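Local coordinates for protein A-adding tRNA nucleotidyltransferase (Aquifex aeolicus, PDB 4WBY) that adds the terminal adenosine to tRNAs ending in CC, using ATP and magnesium to complete the CCA end, at residues Val165-Ala170 against Gln191-Gly196. Residues are numbered along the deposited sequence; the frame is centred on the assembly and turned at random.
Sequences VRILRA and QAVNLG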
loop_
_atom_site.group_PDB
_atom_site.type_symbol
_atom_site.label_atom_id
_atom_site.label_comp_id
_atom_site.label_asym_id
_atom_site.label_seq_id
_atom_site.Cartn_x
_atom_site.Cartn_y
_atom_site.Cartn_z
ATOM N N VAL A 165 -5.755 12.208 -9.441
ATOM C CA VAL A 165 -5.233 11.080 -8.674
ATOM C C VAL A 165 -5.622 11.201 -7.199
ATOM O O VAL A 165 -5.746 10.197 -6.494
ATOM C CB VAL A 165 -3.711 10.963 -8.811
ATOM C CG1 VAL A 165 -3.215 9.689 -8.142
ATOM C CG2 VAL A 165 -3.336 10.956 -10.283
ATOM N N ARG A 166 -5.854 12.424 -6.739
ATOM C CA ARG A 166 -6.293 12.618 -5.357
ATOM C C ARG A 166 -7.645 11.979 -5.064
ATOM O O ARG A 166 -7.962 11.736 -3.908
ATOM C CB ARG A 166 -6.350 14.106 -5.013
ATOM C CG ARG A 166 -4.986 14.756 -4.959
ATOM C CD ARG A 166 -5.125 16.246 -4.745
ATOM N NE ARG A 166 -3.830 16.900 -4.696
ATOM C CZ ARG A 166 -3.619 18.158 -5.082
ATOM N NH1 ARG A 166 -4.617 18.903 -5.561
ATOM N NH2 ARG A 166 -2.404 18.664 -5.011
ATOM N N ILE A 167 -8.444 11.735 -6.101
ATOM C CA ILE A 167 -9.694 10.992 -5.931
ATOM C C ILE A 167 -9.403 9.625 -5.308
ATOM O O ILE A 167 -10.032 9.222 -4.324
ATOM C CB ILE A 167 -10.425 10.804 -7.278
ATOM C CG1 ILE A 167 -10.888 12.159 -7.836
ATOM C CG2 ILE A 167 -11.595 9.814 -7.154
ATOM C CD1 ILE A 167 -11.292 12.101 -9.306
ATOM N N LEU A 168 -8.452 8.906 -5.894
ATOM C CA LEU A 168 -8.073 7.603 -5.359
ATOM C C LEU A 168 -7.387 7.741 -3.999
ATOM O O LEU A 168 -7.640 6.940 -3.093
ATOM C CB LEU A 168 -7.164 6.847 -6.343
ATOM C CG LEU A 168 -7.757 6.462 -7.700
ATOM C CD1 LEU A 168 -6.746 5.634 -8.482
ATOM C CD2 LEU A 168 -9.078 5.718 -7.567
ATOM N N ARG A 169 -6.518 8.743 -3.856
ATOM C CA ARG A 169 -5.792 8.928 -2.595
ATOM C C ARG A 169 -6.761 9.190 -1.442
ATOM O O ARG A 169 -6.559 8.687 -0.337
ATOM C CB ARG A 169 -4.796 10.084 -2.693
ATOM C CG ARG A 169 -3.653 9.845 -3.658
ATOM C CD ARG A 169 -2.688 11.029 -3.686
ATOM N NE ARG A 169 -2.166 11.372 -2.371
ATOM C CZ ARG A 169 -1.034 10.893 -1.860
ATOM N NH1 ARG A 169 -0.298 10.026 -2.548
ATOM N NH2 ARG A 169 -0.642 11.277 -0.650
ATOM N N ALA A 170 -7.810 9.969 -1.705
ATOM C CA ALA A 170 -8.803 10.263 -0.667
ATOM C C ALA A 170 -9.392 8.981 -0.112
ATOM O O ALA A 170 -9.598 8.840 1.099
ATOM C CB ALA A 170 -9.914 11.152 -1.213
ATOM N N GLN A 191 -18.348 14.668 -8.360
ATOM C CA GLN A 191 -18.437 15.516 -9.541
ATOM C C GLN A 191 -17.237 15.316 -10.457
ATOM O O GLN A 191 -17.394 15.267 -11.680
ATOM C CB GLN A 191 -18.574 16.988 -9.136
ATOM C CG GLN A 191 -19.977 17.285 -8.609
ATOM C CD GLN A 191 -20.187 18.719 -8.172
ATOM O OE1 GLN A 191 -19.270 19.539 -8.205
ATOM N NE2 GLN A 191 -21.415 19.029 -7.760
ATOM N N ALA A 192 -16.045 15.168 -9.879
ATOM C CA ALA A 192 -14.856 14.952 -10.709
ATOM C C ALA A 192 -14.963 13.625 -11.453
ATOM O O ALA A 192 -14.605 13.543 -12.623
ATOM C CB ALA A 192 -13.583 14.992 -9.873
ATOM N N VAL A 193 -15.457 12.585 -10.778
ATOM C CA VAL A 193 -15.649 11.305 -11.450
ATOM C C VAL A 193 -16.680 11.475 -12.572
ATOM O O VAL A 193 -16.453 11.051 -13.718
ATOM C CB VAL A 193 -16.094 10.196 -10.467
ATOM C CG1 VAL A 193 -16.471 8.927 -11.229
ATOM C CG2 VAL A 193 -14.982 9.902 -9.462
ATOM N N ASN A 194 -17.793 12.136 -12.267
ATOM C CA ASN A 194 -18.866 12.248 -13.252
ATOM C C ASN A 194 -18.455 13.055 -14.477
ATOM O O ASN A 194 -18.895 12.764 -15.594
ATOM C CB ASN A 194 -20.109 12.882 -12.626
ATOM C CG ASN A 194 -21.376 12.550 -13.391
ATOM O OD1 ASN A 194 -21.894 13.369 -14.158
ATOM N ND2 ASN A 194 -21.885 11.340 -13.184
ATOM N N LEU A 195 -17.619 14.070 -14.257
ATOM C CA LEU A 195 -17.145 14.945 -15.327
ATOM C C LEU A 195 -16.150 14.261 -16.262
ATOM O O LEU A 195 -15.799 14.821 -17.298
ATOM C CB LEU A 195 -16.500 16.208 -14.741
ATOM C CG LEU A 195 -17.440 17.287 -14.206
ATOM C CD1 LEU A 195 -16.650 18.264 -13.337
ATOM C CD2 LEU A 195 -18.143 18.018 -15.356
ATOM N N GLY A 196 -15.686 13.073 -15.884
ATOM C CA GLY A 196 -14.727 12.338 -16.690
ATOM C C GLY A 196 -13.284 12.636 -16.339
ATOM O O GLY A 196 -12.380 12.223 -17.052
#
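Between Ile167 and Ala192 and Val193 no flat group takes part. All the touching atoms are methyl carbons. The side chain of Phe160, in helix 159-162, touches both Ile167 and Ala192. Ile167 works through its two branches. Its CB points across to the other helix. CG1 sits beside the backbone N (chi1 -65°), and the nearly extended chi2 of 165° carries CD1 forward. CD1 meets CB of Ala192 at 3.7 Å, methyl against methyl. The other branch, CG2 of Ile167, lies 4.1 Å from CG2 of Val193, a looser touch. These two side chains meet at a slant, and Val193 offers the methyl that lies beside its own backbone N. The backbones stay well apart, with CA of Ile167 8.1 Å from CA of Ala192. No hydrogen bond joins the segments.

The contact packs the start of helix 165-177 against the end of helix 183-194; the short strand 180-181 lies between them in sequence. Residues 163-172 bind ATP in this enzyme. Glu162, Asp163 and Arg166 match the Glu-Asp-x-x-Arg motif of class II tRNA nucleotidyltransferases, consistent with the nucleotide-recognition part of the neck. The side chain of Ile167 is about 10 Å from those of Asp119 and Arg205, both ATP-binding residues. Arg169 reaches Asp119 in a salt bridge. Gly196, with a positive phi of 91°, ends helix 183-194 in a Schellman motif, with two bonds running back into the last turn. N of Gly196 bonds to O of Val193 at 3.1 Å.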